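Tailspike protein (Siphovirus 9NA, PDB 3RIQ) probably binds and cleaves the lipopolysaccharide of Salmonella as a trimeric, right-handed beta-helical endorhamnosidase of the P22 tailspike family. Local coordinates at residues Y95-N100 against T272-Y277; G101-N106 against D319-G324; G121-V126 against I185-G190; E345-R350 against T357-V362; C363-K366 against N370-Q373. All coordinates share one frame; numbering follows the deposited sequence. Where two conformers were deposited one is given.

In the fold
Four of the five contacts lie along one flank of the beta-helix, while interaction 4 fills its interior. Interactions 1, 2 and 3 join the long excursion between strands 92-93 and 146-151 to corners of the coils, those of interactions 1 and 2 being adjacent and that of interaction 3 lying further toward the N-terminal end. Interactions 1 and 2 touch directly, their centres about 6 Å apart; interaction 1 is buried and built on stacking, interaction 2 is partly buried and adds an N-H to carbonyl bond. Interaction 3 carries a salt bridge and two water bridges. Interactions 4 and 5 are consecutive parts of one coil: the first is purely apolar, the second a polar corner, connected to interaction 2 through the Asp319-Lys366 salt bridge.

Interaction 1: residues Y95-N100 against T272-Y277; sequences YRFDDN and TIQCYY
The guanidinium of Arg96 lies flat on one face of the Tyr276 ring, with the two planes 11° apart. Arg96 CZ is 3.9 Å from the ring centroid and 30° off its normal, which meets the criteria for a cation-pi contact. The overlap is weighted to the hydroxyl end of the ring, since Arg96 CZ comes to 3.4 Å from Tyr276 CZ. Arg96 CD adds a CH-pi contact over the same face, 4.0 Å from the centroid. The extended chain from CG to NE carries the arginine across the ring at about a right angle. Arg96 NH1 and Tyr276 OH are 3.3 Å apart, but the hydroxyl sits over the guanidinium face and the angle is too poor for a hydrogen bond. The arginine's N-H groups are used by others: NH1 and NH2 form salt bridges with Asp130 and Asp128, and NE bonds to Tyr122 OH, which together would fix the rotation of the group.

Residues 272-273 end a strand of the right-handed beta-helix, and 274-277 turn its corner; segment 95-100 belongs to an excursion that probably corresponds to the dorsal fin of P22 tailspike. At this junction the Phe97 ring meets the Gln274 amide obliquely, at 39° between planes, with Phe97 CE1 3.5 Å from Gln274 CD. Arg242 NE donates to Gln274 OE1, while Gln274 NE2 donates to Asp319 OD2 and Gly101 O.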
# COMPACT_ATOMS: atom_id res chain seq x y z
N TYR A 95 3.69 31.23 13.95
CA TYR A 95 3.70 29.87 14.47
C TYR A 95 2.29 29.49 14.86
O TYR A 95 1.75 29.99 15.86
CB TYR A 95 4.65 29.76 15.66
CG TYR A 95 4.81 28.32 16.14
CD1 TYR A 95 5.35 27.35 15.30
CD2 TYR A 95 4.45 27.94 17.43
CE1 TYR A 95 5.47 26.03 15.71
CE2 TYR A 95 4.61 26.61 17.88
CZ TYR A 95 5.12 25.66 16.99
OH TYR A 95 5.28 24.36 17.39
N ARG A 96 1.67 28.62 14.07
CA ARG A 96 0.20 28.41 14.19
C ARG A 96 -0.21 27.26 15.12
O ARG A 96 -1.29 26.69 14.94
CB ARG A 96 -0.39 28.16 12.78
CG ARG A 96 -0.34 29.38 11.84
CD ARG A 96 -0.96 29.09 10.49
NE ARG A 96 -1.06 30.29 9.66
CZ ARG A 96 -1.99 31.25 9.81
NH1 ARG A 96 -2.92 31.16 10.76
NH2 ARG A 96 -2.00 32.31 9.00
N PHE A 97 0.65 26.91 16.08
CA PHE A 97 0.43 25.72 16.92
C PHE A 97 0.60 26.02 18.40
O PHE A 97 1.37 26.89 18.80
CB PHE A 97 1.33 24.55 16.46
CG PHE A 97 1.16 24.25 15.00
CD1 PHE A 97 0.13 23.41 14.56
CD2 PHE A 97 1.95 24.92 14.04
CE1 PHE A 97 -0.10 23.19 13.20
CE2 PHE A 97 1.74 24.72 12.69
CZ PHE A 97 0.70 23.85 12.26
N ASP A 98 -0.14 25.29 19.22
CA ASP A 98 -0.04 25.46 20.67
C ASP A 98 0.94 24.45 21.26
O ASP A 98 1.61 23.69 20.52
CB ASP A 98 -1.43 25.38 21.35
CG ASP A 98 -2.11 23.99 21.24
OD1 ASP A 98 -1.43 22.96 20.97
OD2 ASP A 98 -3.34 23.94 21.47
N ASP A 99 1.01 24.41 22.59
CA ASP A 99 1.97 23.57 23.29
C ASP A 99 1.67 22.09 23.19
O ASP A 99 2.52 21.27 23.57
CB ASP A 99 2.09 24.01 24.75
CG ASP A 99 2.86 25.31 24.90
OD1 ASP A 99 3.57 25.69 23.93
OD2 ASP A 99 2.76 25.94 25.97
N ASN A 100 0.48 21.73 22.70
CA ASN A 100 0.14 20.32 22.44
C ASN A 100 0.34 19.97 20.97
O ASN A 100 0.04 18.85 20.57
CB ASN A 100 -1.32 20.01 22.81
CG ASN A 100 -1.60 20.18 24.30
OD1 ASN A 100 -2.62 20.78 24.67
ND2 ASN A 100 -0.70 19.69 25.16
N THR A 272 2.14 14.16 4.54
CA THR A 272 2.01 15.61 4.80
C THR A 272 1.37 15.81 6.14
O THR A 272 0.28 15.29 6.40
CB THR A 272 1.16 16.31 3.74
OG1 THR A 272 1.74 16.08 2.45
CG2 THR A 272 1.12 17.82 4.02
N ILE A 273 2.08 16.52 7.00
CA ILE A 273 1.60 16.77 8.37
C ILE A 273 1.32 18.26 8.58
O ILE A 273 2.25 19.06 8.52
CB ILE A 273 2.67 16.31 9.39
CG1 ILE A 273 2.92 14.78 9.27
CG2 ILE A 273 2.27 16.73 10.83
CD1 ILE A 273 4.19 14.23 10.02
N GLN A 274 0.06 18.62 8.84
CA GLN A 274 -0.32 19.99 9.25
C GLN A 274 0.16 21.09 8.31
O GLN A 274 0.63 22.14 8.76
CB GLN A 274 0.11 20.28 10.69
CG GLN A 274 -0.64 19.39 11.69
CD GLN A 274 -0.19 19.66 13.12
OE1 GLN A 274 1.02 19.75 13.42
NE2 GLN A 274 -1.16 19.80 14.01
N CYS A 275 0.03 20.89 7.00
CA CYS A 275 0.21 22.06 6.08
C CYS A 275 -1.00 23.00 6.22
O CYS A 275 -2.07 22.59 6.70
CB CYS A 275 0.41 21.62 4.63
SG CYS A 275 -1.00 20.72 3.92
N TYR A 276 -0.81 24.26 5.85
CA TYR A 276 -1.90 25.23 6.02
C TYR A 276 -2.91 25.20 4.89
O TYR A 276 -4.09 25.53 5.10
CB TYR A 276 -1.33 26.63 6.23
CG TYR A 276 -2.34 27.63 6.75
CD1 TYR A 276 -3.04 27.41 7.96
CD2 TYR A 276 -2.56 28.83 6.08
CE1 TYR A 276 -3.95 28.38 8.47
CE2 TYR A 276 -3.43 29.79 6.57
CZ TYR A 276 -4.15 29.54 7.77
OH TYR A 276 -5.04 30.50 8.27
N TYR A 277 -2.47 24.78 3.69
CA TYR A 277 -3.43 24.52 2.63
C TYR A 277 -3.62 23.00 2.44
O TYR A 277 -3.98 22.32 3.42
CB TYR A 277 -3.11 25.34 1.38
CG TYR A 277 -3.52 26.79 1.57
CD1 TYR A 277 -4.81 27.21 1.20
CD2 TYR A 277 -2.69 27.72 2.20
CE1 TYR A 277 -5.22 28.54 1.38
CE2 TYR A 277 -3.08 29.04 2.39
CZ TYR A 277 -4.34 29.45 1.99
OH TYR A 277 -4.74 30.77 2.20

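Interaction 2: residues G101-N106 against D319-G324; sequences GNWVTN and DCMGIG
Asp319 meets Trp103 through its backbone first: the indole NE1 donates to Asp319 O at 2.8 Å, with an N-H...O angle of 155°. The carbonyl oxygen lies at the edge of the indole, almost exactly in the ring plane, although the bond is somewhat bent and the donor is tilted from the carbonyl plane. The carboxylate of the same residue passes beside the pyrrole edge, its plane turned 78° against the ring, with OD2 at 3.4 Å from Trp103 CD1. Its charge is answered from several directions: OD1 receives His343 and forms a salt bridge with Lys366, while OD2 accepts from Gln274 and from a water at 2.8 Å. That water in turn accepts from Asn102 ND2 and from Trp103 N, and thereby ties the carboxylate to the opposing backbone.

Two residues on, Met321 covers one face of the indole. Its chain bends at both chi2 and chi3, which brings the terminal methyl back over the ring: CE is 3.7 Å from the centroid of the five-membered ring, 19° off the normal, a CH-pi contact. Met321 SD stands farther above the same ring, at 5.1 Å, in a Met-aromatic contact. Met321 CB reaches the six-membered ring at CZ2 of Trp103, 3.8 Å away. Thr105 CG2 also touches this side chain, 3.9 Å from Met321 CE.

Segment 101-106 leads into helix 107-112, which Asn106 caps at Thr108 N and against which Val104 packs. Segment 319-324 rounds a corner between strands 311-318 and 326-327, with backbone bonds to Cys275 and Tyr277 on one neighbouring coil and to Tyr340 and His343 on the other.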
# COMPACT_ATOMS: atom_id res chain seq x y z
N GLY A 101 0.81 20.92 20.17
CA GLY A 101 0.97 20.69 18.73
C GLY A 101 -0.35 20.76 17.95
O GLY A 101 -0.42 20.23 16.80
N ASN A 102 -1.37 21.39 18.53
CA ASN A 102 -2.66 21.60 17.82
C ASN A 102 -2.78 22.99 17.19
O ASN A 102 -2.14 23.95 17.66
CB ASN A 102 -3.84 21.40 18.78
CG ASN A 102 -4.04 19.95 19.18
OD1 ASN A 102 -4.23 19.63 20.37
ND2 ASN A 102 -3.98 19.06 18.20
N TRP A 103 -3.60 23.10 16.15
CA TRP A 103 -3.81 24.39 15.49
C TRP A 103 -4.30 25.45 16.46
O TRP A 103 -5.19 25.18 17.31
CB TRP A 103 -4.84 24.28 14.37
CG TRP A 103 -4.36 23.52 13.16
CD1 TRP A 103 -4.66 22.21 12.83
CD2 TRP A 103 -3.50 24.00 12.12
NE1 TRP A 103 -4.06 21.87 11.64
CE2 TRP A 103 -3.33 22.94 11.18
CE3 TRP A 103 -2.87 25.23 11.89
CZ2 TRP A 103 -2.53 23.07 10.03
CZ3 TRP A 103 -2.09 25.36 10.73
CH2 TRP A 103 -1.94 24.29 9.81
N VAL A 104 -3.75 26.65 16.30
CA VAL A 104 -4.25 27.88 16.92
C VAL A 104 -4.88 28.70 15.79
O VAL A 104 -4.22 28.99 14.78
CB VAL A 104 -3.12 28.70 17.58
CG1 VAL A 104 -3.65 30.07 18.07
CG2 VAL A 104 -2.49 27.89 18.74
N THR A 105 -6.15 29.06 15.93
CA THR A 105 -6.82 29.78 14.83
C THR A 105 -7.38 31.15 15.21
O THR A 105 -7.70 31.94 14.32
CB THR A 105 -7.97 28.93 14.22
OG1 THR A 105 -8.96 28.70 15.22
CG2 THR A 105 -7.47 27.60 13.66
N ASN A 106 -7.53 31.43 16.51
CA ASN A 106 -7.92 32.75 16.98
C ASN A 106 -6.94 33.78 16.39
O ASN A 106 -5.74 33.71 16.68
CB ASN A 106 -7.92 32.76 18.51
CG ASN A 106 -8.29 34.12 19.10
OD1 ASN A 106 -8.06 35.16 18.50
ND2 ASN A 106 -8.87 34.10 20.30
N ASP A 319 -4.24 16.17 9.61
CA ASP A 319 -4.58 17.46 10.24
C ASP A 319 -4.15 18.68 9.37
O ASP A 319 -3.69 19.71 9.90
CB ASP A 319 -3.97 17.51 11.67
CG ASP A 319 -4.62 18.55 12.59
OD1 ASP A 319 -5.78 18.98 12.36
OD2 ASP A 319 -3.94 18.93 13.59
N CYS A 320 -4.34 18.55 8.06
CA CYS A 320 -4.09 19.65 7.15
C CYS A 320 -5.26 20.62 7.19
O CYS A 320 -6.42 20.20 7.27
CB CYS A 320 -3.89 19.09 5.75
SG CYS A 320 -2.35 18.06 5.65
N MET A 321 -4.95 21.93 7.17
CA MET A 321 -5.99 22.93 7.33
C MET A 321 -6.88 23.09 6.10
O MET A 321 -8.05 23.52 6.22
CB MET A 321 -5.33 24.26 7.73
CG MET A 321 -6.29 25.42 8.03
SD MET A 321 -7.57 25.11 9.29
CE MET A 321 -6.60 25.15 10.82
N GLY A 322 -6.36 22.70 4.94
CA GLY A 322 -7.10 22.72 3.68
C GLY A 322 -7.73 21.35 3.41
O GLY A 322 -8.24 20.65 4.33
N ILE A 323 -7.71 20.97 2.13
CA ILE A 323 -8.26 19.69 1.69
C ILE A 323 -7.23 18.60 1.94
O ILE A 323 -6.03 18.83 1.82
CB ILE A 323 -8.67 19.79 0.20
CG1 ILE A 323 -9.79 20.84 0.05
CG2 ILE A 323 -9.10 18.43 -0.39
CD1 ILE A 323 -10.12 21.19 -1.41
N GLY A 324 -7.70 17.41 2.33
CA GLY A 324 -6.76 16.36 2.71
C GLY A 324 -5.84 15.95 1.56
O GLY A 324 -4.64 15.74 1.78
O HOH W 1 -4.91 20.45 15.70

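Interaction 3: residues G121-V126 against I185-G190; sequences GYKPNV and IAWESG
Lys123 runs across one face of the Trp187 indole at about a right angle, then delivers its ammonium to Glu188. Its CB begins the contact at 3.6 Å from Trp187 CH2, at the outer end of the six-membered ring. CG comes next, 3.8 Å from the centroid of that ring and 16° off its normal, a CH-pi contact. It is placed there by an unusual start: chi1 of 55° sets CG between the backbone N and the carbonyl carbon, and a bend at chi2 then turns the chain along the ring. CD follows at 3.6 Å from Trp187 CZ2. CE lies over the face near the rim, above CE2 and CZ2 and close to NE1 of Trp187, and also touches the glutamate, 3.6 Å from Glu188 CG. NZ ends in a salt bridge with Glu188 OE1 at 3.0 Å, approaching from above the carboxylate plane, 37° out of it.

Two waters also link the backbones. One donates to both Gly121 O and Ala186 O; the other accepts from Lys123 N and donates to Trp187 O, each at 2.8 Å.

Segment 121-126 comes from the excursion between strand 115-116 and helix 137-140, where Tyr122 pairs its backbone with Val94 and Pro124 rests on Leu135. Residues 187-190 turn a corner of the beta-helix within strand 184-194, and Ala186 and Trp187 bond to Lys213 and Ser216 of the adjoining coil.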
# COMPACT_ATOMS: atom_id res chain seq x y z
N GLY A 121 8.01 27.88 12.45
CA GLY A 121 7.15 28.91 11.85
C GLY A 121 7.65 29.29 10.47
O GLY A 121 8.73 28.87 10.05
N TYR A 122 6.84 30.05 9.75
CA TYR A 122 7.23 30.57 8.42
C TYR A 122 6.93 32.06 8.32
O TYR A 122 6.15 32.60 9.11
CB TYR A 122 6.52 29.76 7.30
CG TYR A 122 5.02 29.89 7.33
CD1 TYR A 122 4.39 30.98 6.70
CD2 TYR A 122 4.22 28.92 7.97
CE1 TYR A 122 2.98 31.12 6.72
CE2 TYR A 122 2.82 29.06 8.01
CZ TYR A 122 2.21 30.16 7.39
OH TYR A 122 0.84 30.28 7.42
N LYS A 123 7.54 32.72 7.34
CA LYS A 123 7.32 34.16 7.19
C LYS A 123 5.87 34.50 6.78
O LYS A 123 5.34 33.95 5.83
CB LYS A 123 8.31 34.80 6.21
CG LYS A 123 8.35 34.18 4.83
CD LYS A 123 8.44 35.25 3.73
CE LYS A 123 8.82 34.58 2.43
NZ LYS A 123 8.96 35.58 1.30
N PRO A 124 5.24 35.42 7.50
CA PRO A 124 3.89 35.82 7.14
C PRO A 124 3.82 36.40 5.74
O PRO A 124 4.77 37.07 5.29
CB PRO A 124 3.57 36.93 8.14
CG PRO A 124 4.43 36.73 9.24
CD PRO A 124 5.71 36.08 8.72
N ASN A 125 2.72 36.12 5.06
CA ASN A 125 2.55 36.50 3.66
C ASN A 125 1.08 36.62 3.28
O ASN A 125 0.21 36.43 4.13
CB ASN A 125 3.24 35.51 2.73
CG ASN A 125 2.57 34.16 2.74
OD1 ASN A 125 1.73 33.86 1.88
ND2 ASN A 125 2.90 33.36 3.72
N VAL A 126 0.80 36.88 1.99
CA VAL A 126 -0.56 37.19 1.52
C VAL A 126 -1.58 36.07 1.69
O VAL A 126 -2.77 36.35 1.82
CB VAL A 126 -0.59 37.66 0.02
CG1 VAL A 126 0.22 38.92 -0.16
CG2 VAL A 126 -0.12 36.56 -0.94
N ILE A 185 14.74 23.56 7.03
CA ILE A 185 13.71 24.51 7.42
C ILE A 185 13.61 25.49 6.25
O ILE A 185 14.56 26.29 6.01
CB ILE A 185 14.09 25.21 8.72
CG1 ILE A 185 14.33 24.17 9.83
CG2 ILE A 185 13.02 26.24 9.10
CD1 ILE A 185 15.16 24.67 10.95
N ALA A 186 12.52 25.40 5.48
CA ALA A 186 12.38 26.14 4.23
C ALA A 186 12.10 27.62 4.44
O ALA A 186 11.75 28.06 5.57
CB ALA A 186 11.25 25.49 3.40
N TRP A 187 12.30 28.41 3.39
CA TRP A 187 11.96 29.85 3.43
C TRP A 187 10.62 30.13 2.71
O TRP A 187 9.66 30.60 3.33
CB TRP A 187 13.11 30.65 2.81
CG TRP A 187 12.84 32.12 2.74
CD1 TRP A 187 12.89 32.93 1.62
CD2 TRP A 187 12.49 32.99 3.84
NE1 TRP A 187 12.60 34.23 1.97
CE2 TRP A 187 12.36 34.30 3.32
CE3 TRP A 187 12.30 32.79 5.22
CZ2 TRP A 187 12.03 35.41 4.12
CZ3 TRP A 187 11.97 33.86 6.00
CH2 TRP A 187 11.86 35.17 5.47
N GLU A 188 10.56 29.78 1.43
CA GLU A 188 9.35 29.88 0.62
C GLU A 188 8.94 28.43 0.29
O GLU A 188 8.68 27.65 1.22
CB GLU A 188 9.60 30.80 -0.60
CG GLU A 188 9.75 32.23 -0.16
CD GLU A 188 10.31 33.18 -1.19
OE1 GLU A 188 9.77 34.30 -1.28
OE2 GLU A 188 11.31 32.85 -1.88
N SER A 189 8.87 28.06 -0.98
CA SER A 189 8.77 26.63 -1.29
C SER A 189 10.15 26.00 -1.09
O SER A 189 11.17 26.63 -1.36
CB SER A 189 8.25 26.43 -2.71
OG SER A 189 6.88 26.76 -2.79
N GLY A 190 10.21 24.77 -0.58
CA GLY A 190 11.53 24.18 -0.27
C GLY A 190 12.40 23.93 -1.50
O GLY A 190 13.54 24.43 -1.59
O HOH W 2 9.95 28.78 7.55
O HOH W 3 9.50 31.10 6.09

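Interaction 4: residues E345-R350 against T357-V362; sequences EGMFDR and TNITVV
The backbones of 345-350 and 357-362 come closest at Gly346 and Val361, whose CA atoms are 5.7 Å apart, and they meet by apolar contact, without any hydrogen bond between them. Gly346, having no side chain, lets Val361 CG1 settle against its CA at 3.8 Å. The other methyl of that valine, CG2, lies 4.0 Å from Met347 CB.

Met347 is the long apolar group here. With CG anti to the backbone N (chi1 -172°), its chain heads for the opposite strand, and SD reaches 3.9 Å from Ile359 CG2; the two side chains cross at about a right angle.

This is the interior of a right-handed beta-helix, where two faces of one coil meet. Strand 347-349 pairs in parallel with 326-327 and 374-376, whereas 355-362 pairs with 333-340 and 381-388. The inward residues therefore also stack along the helix axis: Ile359 touches Val337 and Ile385, and Ile374 packs on both Met347 and Val361. Alternate residues of 357-362 face outward, where Thr360 packs against Asn358 of the second subunit and Asn358 against Met386 of the third.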
# COMPACT_ATOMS: atom_id res chain seq x y z
N GLU A 345 -12.60 19.29 2.84
CA GLU A 345 -12.88 17.94 2.37
C GLU A 345 -11.68 16.99 2.56
O GLU A 345 -10.53 17.44 2.57
CB GLU A 345 -13.26 17.93 0.90
CG GLU A 345 -14.58 18.64 0.59
CD GLU A 345 -14.46 20.15 0.34
OE1 GLU A 345 -13.37 20.74 0.53
OE2 GLU A 345 -15.47 20.74 -0.08
N GLY A 346 -11.96 15.70 2.72
CA GLY A 346 -10.89 14.72 2.92
C GLY A 346 -10.14 14.32 1.66
O GLY A 346 -8.94 14.05 1.69
N MET A 347 -10.87 14.31 0.55
CA MET A 347 -10.36 13.90 -0.78
C MET A 347 -11.26 14.61 -1.78
O MET A 347 -12.50 14.60 -1.63
CB MET A 347 -10.42 12.38 -0.98
CG MET A 347 -9.72 11.89 -2.25
SD MET A 347 -10.74 10.86 -3.34
CE MET A 347 -11.59 12.07 -4.37
N PHE A 348 -10.67 15.22 -2.81
CA PHE A 348 -11.47 16.02 -3.74
C PHE A 348 -10.91 15.84 -5.17
O PHE A 348 -9.73 16.08 -5.43
CB PHE A 348 -11.45 17.50 -3.29
CG PHE A 348 -12.54 18.38 -3.86
CD1 PHE A 348 -13.40 19.08 -2.99
CD2 PHE A 348 -12.68 18.59 -5.24
CE1 PHE A 348 -14.41 19.96 -3.50
CE2 PHE A 348 -13.67 19.46 -5.74
CZ PHE A 348 -14.54 20.14 -4.87
N ASP A 349 -11.78 15.42 -6.08
CA ASP A 349 -11.48 15.36 -7.51
C ASP A 349 -12.23 16.47 -8.21
O ASP A 349 -13.48 16.41 -8.36
CB ASP A 349 -11.81 13.96 -8.07
CG ASP A 349 -11.47 13.81 -9.56
OD1 ASP A 349 -11.42 14.80 -10.31
OD2 ASP A 349 -11.29 12.64 -9.97
N ARG A 350 -11.48 17.50 -8.62
CA ARG A 350 -12.05 18.69 -9.24
C ARG A 350 -12.11 18.53 -10.77
O ARG A 350 -12.62 19.40 -11.50
CB ARG A 350 -11.21 19.94 -8.86
CG ARG A 350 -11.64 21.20 -9.59
CD ARG A 350 -12.47 22.13 -8.80
NE ARG A 350 -11.51 23.14 -8.42
CZ ARG A 350 -11.72 24.40 -8.07
NH1 ARG A 350 -12.94 24.95 -7.94
NH2 ARG A 350 -10.65 25.12 -7.80
N THR A 357 -8.65 4.65 -6.55
CA THR A 357 -8.76 3.40 -5.80
C THR A 357 -8.14 3.47 -4.43
O THR A 357 -7.19 4.18 -4.22
CB THR A 357 -8.11 2.20 -6.56
OG1 THR A 357 -6.74 2.48 -6.88
CG2 THR A 357 -8.85 1.88 -7.86
N ASN A 358 -8.73 2.72 -3.50
CA ASN A 358 -8.14 2.53 -2.16
C ASN A 358 -7.95 3.83 -1.40
O ASN A 358 -6.84 4.18 -0.96
CB ASN A 358 -6.86 1.69 -2.28
CG ASN A 358 -7.17 0.29 -2.78
OD1 ASN A 358 -8.01 -0.39 -2.18
ND2 ASN A 358 -6.58 -0.09 -3.89
N ILE A 359 -9.04 4.56 -1.25
CA ILE A 359 -9.06 5.83 -0.52
C ILE A 359 -9.63 5.60 0.86
O ILE A 359 -10.66 4.94 0.97
CB ILE A 359 -9.97 6.85 -1.24
CG1 ILE A 359 -9.59 6.98 -2.71
CG2 ILE A 359 -9.92 8.21 -0.54
CD1 ILE A 359 -8.18 7.48 -2.98
N THR A 360 -8.98 6.14 1.90
CA THR A 360 -9.46 6.06 3.29
C THR A 360 -9.49 7.48 3.82
O THR A 360 -8.45 8.14 3.85
CB THR A 360 -8.51 5.18 4.13
OG1 THR A 360 -8.50 3.86 3.56
CG2 THR A 360 -9.01 5.07 5.57
N VAL A 361 -10.67 7.97 4.20
CA VAL A 361 -10.81 9.31 4.74
C VAL A 361 -11.41 9.20 6.13
O VAL A 361 -12.51 8.65 6.27
CB VAL A 361 -11.69 10.22 3.83
CG1 VAL A 361 -12.10 11.53 4.56
CG2 VAL A 361 -10.98 10.52 2.49
N VAL A 362 -10.73 9.77 7.13
CA VAL A 362 -11.18 9.74 8.52
C VAL A 362 -11.22 11.15 9.05
O VAL A 362 -10.25 11.93 8.90
CB VAL A 362 -10.21 8.91 9.39
CG1 VAL A 362 -10.62 8.97 10.88
CG2 VAL A 362 -10.12 7.42 8.91

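Interaction 5: residues C363-K366 against N370-Q373; sequences CANK and NLNQ
Two direct hydrogen bonds join Ala364 to Gln373, whose amide offers both its ends to the one residue. Gln373 OE1 accepts from Ala364 N at 3.1 Å. NE2 of the same amide donates to Ala364 O, also at 3.1 Å, with an N-H...O angle of 153°. NE2 stands above the carbonyl plane, 79° out of it, so the donor is not aimed along a lone-pair direction of Ala364 O. A chain bent at chi2 folds the glutamine amide over the alanine in this way. Farther along, Leu371 N donates weakly to Asn365 OD1 at 3.3 Å; that oxygen accepts from Thr369 N as well.

These bonds close a short corner of the beta-helix between strands 355-362 and 374-376. Cys363, just after the first strand, has the positive phi also found at Asp319 and Gln274, which follow their own strands in the coils before.

A water supplies a bridge: it accepts from Asn365 ND2 and from Gln373 NE2, and donates to Leu371 O at 2.8 Å. Asn365 ND2 also donates to Gln393.

Contact between nonbonded groups is limited. Ala364 CB lies 3.4 Å from Gln373 OE1, and Asn365 CB is 3.8 Å from Gln373 NE2.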
# COMPACT_ATOMS: atom_id res chain seq x y z
N CYS A 363 -12.37 11.48 9.63
CA CYS A 363 -12.56 12.79 10.27
C CYS A 363 -12.21 14.00 9.39
O CYS A 363 -11.47 14.90 9.86
CB CYS A 363 -11.76 12.85 11.59
SG CYS A 363 -12.21 14.26 12.68
N ALA A 364 -12.67 14.02 8.14
CA ALA A 364 -12.56 15.24 7.34
C ALA A 364 -13.65 16.23 7.75
O ALA A 364 -14.46 15.95 8.67
CB ALA A 364 -12.61 14.92 5.84
N ASN A 365 -13.68 17.40 7.11
CA ASN A 365 -14.62 18.45 7.54
C ASN A 365 -14.49 18.68 9.05
O ASN A 365 -15.50 18.85 9.78
CB ASN A 365 -16.07 18.07 7.11
CG ASN A 365 -17.12 19.13 7.50
OD1 ASN A 365 -16.91 20.35 7.40
ND2 ASN A 365 -18.28 18.64 7.93
N LYS A 366 -13.24 18.71 9.52
CA LYS A 366 -13.00 18.76 10.95
C LYS A 366 -13.54 20.06 11.53
O LYS A 366 -13.93 20.10 12.71
CB LYS A 366 -11.50 18.57 11.26
CG LYS A 366 -11.11 18.47 12.76
CD LYS A 366 -9.57 18.40 12.90
CE LYS A 366 -9.13 18.32 14.35
NZ LYS A 366 -7.66 18.36 14.53
N ASN A 370 -19.92 22.18 6.99
CA ASN A 370 -20.89 21.56 6.08
C ASN A 370 -20.31 21.06 4.78
O ASN A 370 -20.99 21.00 3.75
CB ASN A 370 -22.10 22.48 5.84
CG ASN A 370 -23.30 22.02 6.61
OD1 ASN A 370 -23.63 20.82 6.62
ND2 ASN A 370 -23.98 22.96 7.27
N LEU A 371 -19.06 20.65 4.85
CA LEU A 371 -18.36 20.10 3.71
C LEU A 371 -18.44 18.57 3.72
O LEU A 371 -18.58 17.96 4.76
CB LEU A 371 -16.88 20.55 3.72
CG LEU A 371 -16.69 22.07 3.71
CD1 LEU A 371 -15.17 22.34 3.73
CD2 LEU A 371 -17.34 22.69 2.49
N ASN A 372 -18.35 17.97 2.55
CA ASN A 372 -18.41 16.52 2.39
C ASN A 372 -17.06 15.82 2.64
O ASN A 372 -16.01 16.45 2.58
CB ASN A 372 -18.95 16.21 1.00
CG ASN A 372 -20.29 16.85 0.76
OD1 ASN A 372 -21.19 16.73 1.59
ND2 ASN A 372 -20.43 17.53 -0.33
N GLN A 373 -17.09 14.53 2.97
CA GLN A 373 -15.85 13.80 3.23
C GLN A 373 -15.07 13.57 1.94
O GLN A 373 -13.89 13.83 1.91
CB GLN A 373 -16.10 12.46 3.94
CG GLN A 373 -16.87 12.64 5.25
CD GLN A 373 -16.04 13.19 6.38
OE1 GLN A 373 -15.00 12.64 6.71
NE2 GLN A 373 -16.52 14.26 6.99
O HOH W 4 -18.87 15.85 6.53